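Long-range contacts in putative beta-glucosidase (PDB 5WAB), which is a beta-glucosidase of glycosyl hydrolase family 3 that probably releases terminal sugar units, such as alpha-L-arabinopyranose from ginsenoside Rb2: residues A156-E161 and S199-N204; G227-D232 and G246-M251; A570-T575 and V608-G613. All coordinates share one frame; numbering follows the deposited sequence.

Interaction 1. Residues A156-E161 and S199-N204; sequences AANNQE and SYNRIN
S199 meets A156 through its hydroxyl, and much of the polar chemistry here gathers round that group. S199 OG lies 3.1 Å from A156 O and 3.0 Å from N201 OD1; its single proton can serve one of these acceptors at a time, and the hydroxyl is also hydrogen-bonded to S208 OG. A chi1 of 60° tucks OG between the backbone N and the carbonyl carbon of S199. The amide of N201 is steadied from its other end: N201 ND2 donates to R202 O at 3.0 Å, with an N-H...O angle of 162°. The acceptor lies close to the amide plane, whereas the donor stands well above the carbonyl plane of R202. That bond fixes the rotation of the amide, turning N201 OD1 toward the serine and setting N201 ND2 3.2 Å from A157 O.

Both segments follow neighbouring strands of the parallel barrel sheet, 149-155 and 195-198, at their C-terminal ends, the side on which barrels of this kind carry their active sites. A cis peptide bond precedes A156 as the chain leaves its strand.

Van der Waals contact is made at two places. I203 sends CD1 across the backbone of A156 and A157, making an apolar contact with A157 CB at 3.9 Å and resting on A156 O at 3.3 Å; L176 of helix 173-180 also packs on this isoleucine. Separately, N158 CB lies 3.7 Å from S199 CB and 3.5 Å from N201 OD1.

Interaction 2. Residues G227-D232 and G246-M251; sequences GIVMSD and GLNLEM
M230 packs on M251 and L249 in one apolar layer, M230 CE coming within 3.4 Å of M251 CG. A bend at the thioether of M230 (chi3 -59°) turns the methyl end toward M251, while nearer the backbone M230 CB packs 4.0 Å from L249 CB. The layer belongs to the barrel-like N-terminal domain of the family: strand 228-230 is an edge strand of the five-stranded parallel sheet, and after helix 239-245 the chain returns as 246-251, running in roughly the same direction as the strand and joined to it by a single bridge between M230 and L249. G246 ends that helix with a Schellman motif. On the other layer V229 CG1 meets L247 CD1 at 3.8 Å, the two side chains crossing at about a right angle, and both methyl ends of L247 lie against S231 CB. L215 of helix 212-222 covers V229 and L247, whereas M281 of helix 271-292 covers I228, N248 and L249.

Between the two layers the backbones bind each other. V229 O takes L249 N at 3.2 Å in its carbonyl plane, together with a weak bond from N248 N; S231 N approaches L249 O almost end-on at 3.1 Å. Two side chains extend the pairing beyond this bridge. S231 OG receives M251 N at 3.2 Å in a nearly straight bond (171°). At the other end N248 OD1 stands in for a backbone carbonyl and accepts V229 N at 3.0 Å (169°), with the donor tilted out of the amide plane. N248 ND2, which also donates to M277 O, gives a hydrogen bond to a water at 2.9 Å, and that water bonds weakly to G227 O.

Interaction 3. Residues A570-T575 and V608-G613; sequences ATVTNT and VFLKAG
The fibronectin type III-like domain packs two antiparallel sheets face to face, and here V572 and N574 of strand 566-574, in one sheet, meet V608 and L610 of strand 601-610, in the other. The short strand axes approach to 7.9 Å, and their N-to-C directions differ by 38°. Between them V572 CG1 faces L610 CD1 at 4.2 Å and V608 CG2 at 4.4 Å, and L610 CD1 also rests 3.7 Å from V572 O. V584 packs on V572, and A616 on V608 and L610.

Toward the end of the sheets N574 adds a polar contact to the aliphatic one. Its CG stands opposite the backbone N (chi1 -171°), carrying the amide across the gap so that N574 ND2 donates to L610 O at 3.0 Å. The oxygen lies nearly in the asparagine's amide plane, but the donor comes from above the carbonyl plane of L610. The amide is held from further points: ND2 also bonds V578 O, and OD1 bonds S576 OG. Meanwhile N574 CB sits 3.4 Å from K611 O. A weak bond, G613 N to N574 O at 3.0 Å, draws in the turn, where G613 takes a positive phi. From there the chain enters strand 615-622, which pairs with 566-574; such a crossing from one sheet to the other is typical of immunoglobulin-like beta sandwiches.

Interactions 1 and 2 are buried and belong to one barrel-like domain, on adjoining strands of its parallel sheet: 195-198, which leads into 199-204, pairs with 228-230. They meet where the ring of Y200 packs against the carboxylate of D232, Y200 CE2 lying 3.2 Å from D232 OD2. Interaction 3, its centre about 42 and 46 Å from those of interactions 1 and 2 and on the opposite side of the chain's centre, is partly open to solvent and joins two sheets of a separate sandwich. Loop-borne hydroxyl and amide groups dominate interaction 1; interaction 2 adds strand-like backbone pairing to its apolar layers; interaction 3 shares its contact between facing aliphatic side chains and one asparagine.

Interaction 1. Residues A156-E161 and S199-N204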
loop_
_atom_site.group_PDB
_atom_site.type_symbol
_atom_site.label_atom_id
_atom_site.label_comp_id
_atom_site.label_asym_id
_atom_site.label_seq_id
_atom_site.Cartn_x
_atom_site.Cartn_y
_atom_site.Cartn_z
ATOM N N ALA A 156 -4.863 -7.443 11.823
ATOM C CA ALA A 156 -5.117 -7.295 10.391
ATOM C C ALA A 156 -6.527 -6.775 10.133
ATOM O O ALA A 156 -7.310 -6.564 11.071
ATOM C CB ALA A 156 -4.915 -8.623 9.671
ATOM N N ALA A 157 -6.830 -6.567 8.848
ATOM C CA ALA A 157 -8.175 -6.223 8.375
ATOM C C ALA A 157 -8.665 -4.906 8.973
ATOM O O ALA A 157 -9.792 -4.799 9.463
ATOM C CB ALA A 157 -9.159 -7.358 8.663
ATOM N N ASN A 158 -7.797 -3.891 8.921
ATOM C CA ASN A 158 -8.130 -2.535 9.356
ATOM C C ASN A 158 -8.359 -1.699 8.096
ATOM O O ASN A 158 -7.490 -0.962 7.637
ATOM C CB ASN A 158 -7.011 -1.959 10.224
ATOM C CG ASN A 158 -7.363 -0.602 10.822
ATOM O OD1 ASN A 158 -8.483 -0.110 10.674
ATOM N ND2 ASN A 158 -6.380 0.038 11.439
ATOM N N ASN A 159 -9.571 -1.799 7.552
ATOM C CA ASN A 159 -9.888 -1.274 6.226
ATOM C C ASN A 159 -10.828 -0.072 6.260
ATOM O O ASN A 159 -11.296 0.364 5.203
ATOM C CB ASN A 159 -10.484 -2.387 5.367
ATOM C CG ASN A 159 -9.729 -3.698 5.515
ATOM O OD1 ASN A 159 -10.221 -4.649 6.129
ATOM N ND2 ASN A 159 -8.525 -3.754 4.948
ATOM N N GLN A 160 -11.142 0.453 7.445
ATOM C CA GLN A 160 -11.990 1.629 7.567
ATOM C C GLN A 160 -11.670 2.346 8.871
ATOM O O GLN A 160 -11.139 1.755 9.813
ATOM C CB GLN A 160 -13.473 1.263 7.502
ATOM C CG GLN A 160 -13.991 0.555 8.723
ATOM C CD GLN A 160 -15.379 0.030 8.500
ATOM O OE1 GLN A 160 -15.666 -0.540 7.452
ATOM N NE2 GLN A 160 -16.261 0.232 9.471
ATOM N N GLU A 161 -11.975 3.641 8.901
ATOM C CA GLU A 161 -11.809 4.446 10.106
ATOM C C GLU A 161 -13.074 4.500 10.946
ATOM O O GLU A 161 -12.994 4.694 12.165
ATOM C CB GLU A 161 -11.405 5.877 9.736
ATOM C CG GLU A 161 -9.999 6.027 9.192
ATOM C CD GLU A 161 -8.950 5.610 10.200
ATOM O OE1 GLU A 161 -8.601 6.441 11.067
ATOM O OE2 GLU A 161 -8.481 4.453 10.124
ATOM N N SER A 199 -4.032 -4.259 14.791
ATOM C CA SER A 199 -5.063 -3.270 14.518
ATOM C C SER A 199 -5.972 -3.072 15.732
ATOM O O SER A 199 -6.013 -3.890 16.652
ATOM C CB SER A 199 -5.895 -3.685 13.304
ATOM O OG SER A 199 -6.516 -4.938 13.529
ATOM N N TYR A 200 -6.718 -1.962 15.709
ATOM C CA TYR A 200 -7.678 -1.679 16.773
ATOM C C TYR A 200 -8.894 -2.587 16.705
ATOM O O TYR A 200 -9.503 -2.877 17.742
ATOM C CB TYR A 200 -8.167 -0.233 16.692
ATOM C CG TYR A 200 -7.228 0.834 17.197
ATOM C CD1 TYR A 200 -6.955 0.963 18.551
ATOM C CD2 TYR A 200 -6.652 1.747 16.322
ATOM C CE1 TYR A 200 -6.114 1.956 19.016
ATOM C CE2 TYR A 200 -5.815 2.740 16.775
ATOM C CZ TYR A 200 -5.545 2.841 18.122
ATOM O OH TYR A 200 -4.706 3.832 18.577
ATOM N N ASN A 201 -9.289 -3.011 15.506
ATOM C CA ASN A 201 -10.613 -3.576 15.326
ATOM C C ASN A 201 -10.650 -5.030 15.773
ATOM O O ASN A 201 -9.624 -5.660 16.039
ATOM C CB ASN A 201 -11.047 -3.481 13.867
ATOM C CG ASN A 201 -10.089 -4.190 12.928
ATOM O OD1 ASN A 201 -9.042 -3.650 12.566
ATOM N ND2 ASN A 201 -10.442 -5.408 12.532
ATOM N N ARG A 202 -11.864 -5.562 15.831
ATOM C CA ARG A 202 -12.093 -6.979 16.048
ATOM C C ARG A 202 -12.235 -7.684 14.706
ATOM O O ARG A 202 -12.655 -7.087 13.710
ATOM C CB ARG A 202 -13.360 -7.213 16.880
ATOM C CG ARG A 202 -13.320 -6.698 18.311
ATOM C CD ARG A 202 -14.656 -6.942 19.009
ATOM N NE ARG A 202 -15.722 -6.150 18.407
ATOM C CZ ARG A 202 -17.021 -6.428 18.503
ATOM N NH1 ARG A 202 -17.438 -7.493 19.175
ATOM N NH2 ARG A 202 -17.910 -5.641 17.914
ATOM N N ILE A 203 -11.866 -8.961 14.682
ATOM C CA ILE A 203 -12.097 -9.828 13.531
ATOM C C ILE A 203 -12.930 -11.000 14.021
ATOM O O ILE A 203 -12.442 -11.840 14.789
ATOM C CB ILE A 203 -10.792 -10.309 12.888
ATOM C CG1 ILE A 203 -9.987 -9.115 12.375
ATOM C CG2 ILE A 203 -11.093 -11.315 11.777
ATOM C CD1 ILE A 203 -8.618 -9.478 11.845
ATOM N N ASN A 204 -14.192 -11.047 13.596
ATOM C CA ASN A 204 -15.125 -12.094 14.011
ATOM C C ASN A 204 -15.255 -12.140 15.532
ATOM O O ASN A 204 -15.255 -13.210 16.141
ATOM C CB ASN A 204 -14.701 -13.454 13.448
ATOM C CG ASN A 204 -14.725 -13.482 11.928
ATOM O OD1 ASN A 204 -15.668 -12.990 11.307
ATOM N ND2 ASN A 204 -13.677 -14.034 11.323
#

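Interaction 2. Residues G227-D232 and G246-M251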
loop_
_atom_site.group_PDB
_atom_site.type_symbol
_atom_site.label_atom_id
_atom_site.label_comp_id
_atom_site.label_asym_id
_atom_site.label_seq_id
_atom_site.Cartn_x
_atom_site.Cartn_y
_atom_site.Cartn_z
ATOM N N GLY A 227 9.578 -11.987 14.966
ATOM C CA GLY A 227 9.667 -10.695 15.600
ATOM C C GLY A 227 8.669 -10.487 16.713
ATOM O O GLY A 227 8.132 -11.435 17.289
ATOM N N ILE A 228 8.385 -9.218 16.977
ATOM C CA ILE A 228 7.551 -8.775 18.086
ATOM C C ILE A 228 6.233 -8.237 17.549
ATOM O O ILE A 228 6.159 -7.741 16.419
ATOM C CB ILE A 228 8.318 -7.684 18.867
ATOM C CG1 ILE A 228 9.469 -8.306 19.639
ATOM C CG2 ILE A 228 7.408 -6.851 19.747
ATOM C CD1 ILE A 228 9.132 -9.652 20.178
ATOM N N VAL A 229 5.187 -8.336 18.369
ATOM C CA VAL A 229 3.893 -7.733 18.078
ATOM C C VAL A 229 3.629 -6.667 19.130
ATOM O O VAL A 229 3.741 -6.932 20.334
ATOM C CB VAL A 229 2.752 -8.767 18.058
ATOM C CG1 VAL A 229 1.455 -8.095 17.655
ATOM C CG2 VAL A 229 3.089 -9.921 17.132
ATOM N N MET A 230 3.301 -5.466 18.681
ATOM C CA MET A 230 2.878 -4.400 19.569
ATOM C C MET A 230 1.462 -3.982 19.216
ATOM O O MET A 230 0.991 -4.184 18.095
ATOM C CB MET A 230 3.814 -3.190 19.475
ATOM C CG MET A 230 3.854 -2.557 18.096
ATOM S SD MET A 230 5.048 -1.220 18.039
ATOM C CE MET A 230 4.368 -0.185 19.294
ATOM N N SER A 231 0.796 -3.367 20.176
ATOM C CA SER A 231 -0.553 -2.887 19.959
ATOM C C SER A 231 -0.517 -1.500 19.333
ATOM O O SER A 231 0.454 -0.750 19.471
ATOM C CB SER A 231 -1.317 -2.823 21.275
ATOM O OG SER A 231 -0.813 -1.752 22.058
ATOM N N ASP A 232 -1.595 -1.163 18.638
ATOM C CA ASP A 232 -1.846 0.233 18.337
ATOM C C ASP A 232 -2.176 0.977 19.630
ATOM O O ASP A 232 -2.541 0.381 20.649
ATOM C CB ASP A 232 -2.975 0.366 17.314
ATOM C CG ASP A 232 -2.806 1.573 16.414
ATOM O OD1 ASP A 232 -2.154 2.551 16.841
ATOM O OD2 ASP A 232 -3.313 1.543 15.272
ATOM N N GLY A 246 -0.171 -13.357 22.451
ATOM C CA GLY A 246 1.066 -13.201 21.712
ATOM C C GLY A 246 1.472 -11.760 21.475
ATOM O O GLY A 246 2.390 -11.486 20.695
ATOM N N LEU A 247 0.813 -10.828 22.157
ATOM C CA LEU A 247 1.170 -9.415 22.082
ATOM C C LEU A 247 2.331 -9.141 23.032
ATOM O O LEU A 247 2.184 -9.254 24.255
ATOM C CB LEU A 247 -0.024 -8.539 22.435
ATOM C CG LEU A 247 0.216 -7.059 22.151
ATOM C CD1 LEU A 247 -0.286 -6.703 20.750
ATOM C CD2 LEU A 247 -0.433 -6.201 23.220
ATOM N N ASN A 248 3.489 -8.790 22.480
ATOM C CA ASN A 248 4.654 -8.559 23.323
ATOM C C ASN A 248 4.592 -7.231 24.064
ATOM O O ASN A 248 5.062 -7.141 25.202
ATOM C CB ASN A 248 5.925 -8.610 22.484
ATOM C CG ASN A 248 6.068 -9.915 21.744
ATOM O OD1 ASN A 248 5.371 -10.163 20.758
ATOM N ND2 ASN A 248 6.965 -10.768 22.223
ATOM N N LEU A 249 4.037 -6.193 23.449
ATOM C CA LEU A 249 4.264 -4.829 23.913
ATOM C C LEU A 249 2.965 -4.038 23.910
ATOM O O LEU A 249 2.336 -3.871 22.858
ATOM C CB LEU A 249 5.308 -4.138 23.031
ATOM C CG LEU A 249 5.773 -2.731 23.408
ATOM C CD1 LEU A 249 6.602 -2.727 24.686
ATOM C CD2 LEU A 249 6.546 -2.115 22.254
ATOM N N GLU A 250 2.600 -3.504 25.076
ATOM C CA GLU A 250 1.501 -2.554 25.184
ATOM C C GLU A 250 2.035 -1.151 24.936
ATOM O O GLU A 250 3.025 -0.741 25.553
ATOM C CB GLU A 250 0.840 -2.613 26.562
ATOM C CG GLU A 250 -0.295 -1.600 26.733
ATOM C CD GLU A 250 -0.522 -1.164 28.179
ATOM O OE1 GLU A 250 0.452 -1.126 28.958
ATOM O OE2 GLU A 250 -1.679 -0.850 28.537
ATOM N N MET A 251 1.387 -0.425 24.024
ATOM C CA MET A 251 1.721 0.964 23.751
ATOM C C MET A 251 0.422 1.750 23.599
ATOM O O MET A 251 -0.506 1.282 22.916
ATOM C CB MET A 251 2.579 1.101 22.492
ATOM C CG MET A 251 3.959 0.479 22.612
ATOM S SD MET A 251 5.067 1.330 23.743
ATOM C CE MET A 251 5.289 2.901 22.909
HETATM O O HOH W 1 8.412 -12.681 20.536
#

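Interaction 3. Residues A570-T575 and V608-G613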
loop_
_atom_site.group_PDB
_atom_site.type_symbol
_atom_site.label_atom_id
_atom_site.label_comp_id
_atom_site.label_asym_id
_atom_site.label_seq_id
_atom_site.Cartn_x
_atom_site.Cartn_y
_atom_site.Cartn_z
ATOM N N ALA A 570 8.850 -13.516 -21.749
ATOM C CA ALA A 570 8.308 -12.522 -22.669
ATOM C C ALA A 570 9.356 -11.462 -22.993
ATOM O O ALA A 570 10.285 -11.225 -22.219
ATOM C CB ALA A 570 7.063 -11.861 -22.081
ATOM N N THR A 571 9.169 -10.798 -24.137
ATOM C CA THR A 571 10.017 -9.689 -24.566
ATOM C C THR A 571 9.186 -8.417 -24.661
ATOM O O THR A 571 8.123 -8.410 -25.293
ATOM C CB THR A 571 10.654 -9.948 -25.934
ATOM O OG1 THR A 571 11.481 -11.115 -25.882
ATOM C CG2 THR A 571 11.515 -8.745 -26.340
ATOM N N VAL A 572 9.678 -7.337 -24.064
ATOM C CA VAL A 572 9.038 -6.032 -24.147
ATOM C C VAL A 572 9.998 -5.087 -24.858
ATOM O O VAL A 572 11.207 -5.105 -24.599
ATOM C CB VAL A 572 8.644 -5.505 -22.752
ATOM C CG1 VAL A 572 9.833 -5.546 -21.810
ATOM C CG2 VAL A 572 8.061 -4.100 -22.841
ATOM N N THR A 573 9.465 -4.266 -25.761
ATOM C CA THR A 573 10.290 -3.441 -26.634
ATOM C C THR A 573 9.754 -2.019 -26.667
ATOM O O THR A 573 8.547 -1.811 -26.821
ATOM C CB THR A 573 10.323 -4.020 -28.051
ATOM O OG1 THR A 573 10.690 -5.405 -27.994
ATOM C CG2 THR A 573 11.322 -3.266 -28.916
ATOM N N ASN A 574 10.645 -1.043 -26.494
ATOM C CA ASN A 574 10.288 0.363 -26.657
ATOM C C ASN A 574 10.290 0.685 -28.148
ATOM O O ASN A 574 11.354 0.789 -28.767
ATOM C CB ASN A 574 11.259 1.255 -25.893
ATOM C CG ASN A 574 10.817 2.708 -25.858
ATOM O OD1 ASN A 574 10.083 3.176 -26.731
ATOM N ND2 ASN A 574 11.272 3.432 -24.847
ATOM N N THR A 575 9.100 0.845 -28.728
ATOM C CA THR A 575 8.935 1.068 -30.158
ATOM C C THR A 575 8.799 2.544 -30.518
ATOM O O THR A 575 8.239 2.866 -31.569
ATOM C CB THR A 575 7.717 0.300 -30.670
ATOM O OG1 THR A 575 6.543 0.760 -29.987
ATOM C CG2 THR A 575 7.883 -1.197 -30.429
ATOM N N VAL A 608 10.522 -2.201 -16.352
ATOM C CA VAL A 608 11.730 -2.191 -17.168
ATOM C C VAL A 608 11.916 -0.799 -17.754
ATOM O O VAL A 608 11.007 -0.262 -18.395
ATOM C CB VAL A 608 11.665 -3.239 -18.292
ATOM C CG1 VAL A 608 12.990 -3.318 -19.004
ATOM C CG2 VAL A 608 11.274 -4.594 -17.740
ATOM N N PHE A 609 13.095 -0.226 -17.543
ATOM C CA PHE A 609 13.463 1.054 -18.133
ATOM C C PHE A 609 14.171 0.779 -19.456
ATOM O O PHE A 609 15.191 0.080 -19.486
ATOM C CB PHE A 609 14.357 1.835 -17.169
ATOM C CG PHE A 609 13.781 1.959 -15.775
ATOM C CD1 PHE A 609 13.931 0.928 -14.851
ATOM C CD2 PHE A 609 13.075 3.091 -15.392
ATOM C CE1 PHE A 609 13.399 1.027 -13.575
ATOM C CE2 PHE A 609 12.537 3.197 -14.113
ATOM C CZ PHE A 609 12.699 2.166 -13.206
ATOM N N LEU A 610 13.626 1.310 -20.547
ATOM C CA LEU A 610 14.128 1.039 -21.887
ATOM C C LEU A 610 14.317 2.339 -22.651
ATOM O O LEU A 610 13.400 3.167 -22.707
ATOM C CB LEU A 610 13.165 0.131 -22.657
ATOM C CG LEU A 610 12.950 -1.278 -22.118
ATOM C CD1 LEU A 610 11.795 -1.937 -22.848
ATOM C CD2 LEU A 610 14.222 -2.088 -22.287
ATOM N N LYS A 611 15.505 2.524 -23.221
ATOM C CA LYS A 611 15.705 3.628 -24.144
ATOM C C LYS A 611 15.016 3.347 -25.475
ATOM O O LYS A 611 14.534 2.244 -25.743
ATOM C CB LYS A 611 17.186 3.911 -24.380
ATOM C CG LYS A 611 17.922 4.427 -23.173
ATOM C CD LYS A 611 19.330 4.815 -23.572
ATOM C CE LYS A 611 20.116 5.371 -22.402
ATOM N NZ LYS A 611 21.486 5.796 -22.817
ATOM N N ALA A 612 14.987 4.379 -26.315
ATOM C CA ALA A 612 14.318 4.310 -27.609
ATOM C C ALA A 612 14.877 3.169 -28.452
ATOM O O ALA A 612 16.079 3.117 -28.728
ATOM C CB ALA A 612 14.472 5.643 -28.340
ATOM N N GLY A 613 14.003 2.243 -28.837
ATOM C CA GLY A 613 14.381 1.124 -29.667
ATOM C C GLY A 613 14.856 -0.104 -28.925
ATOM O O GLY A 613 14.953 -1.176 -29.536
#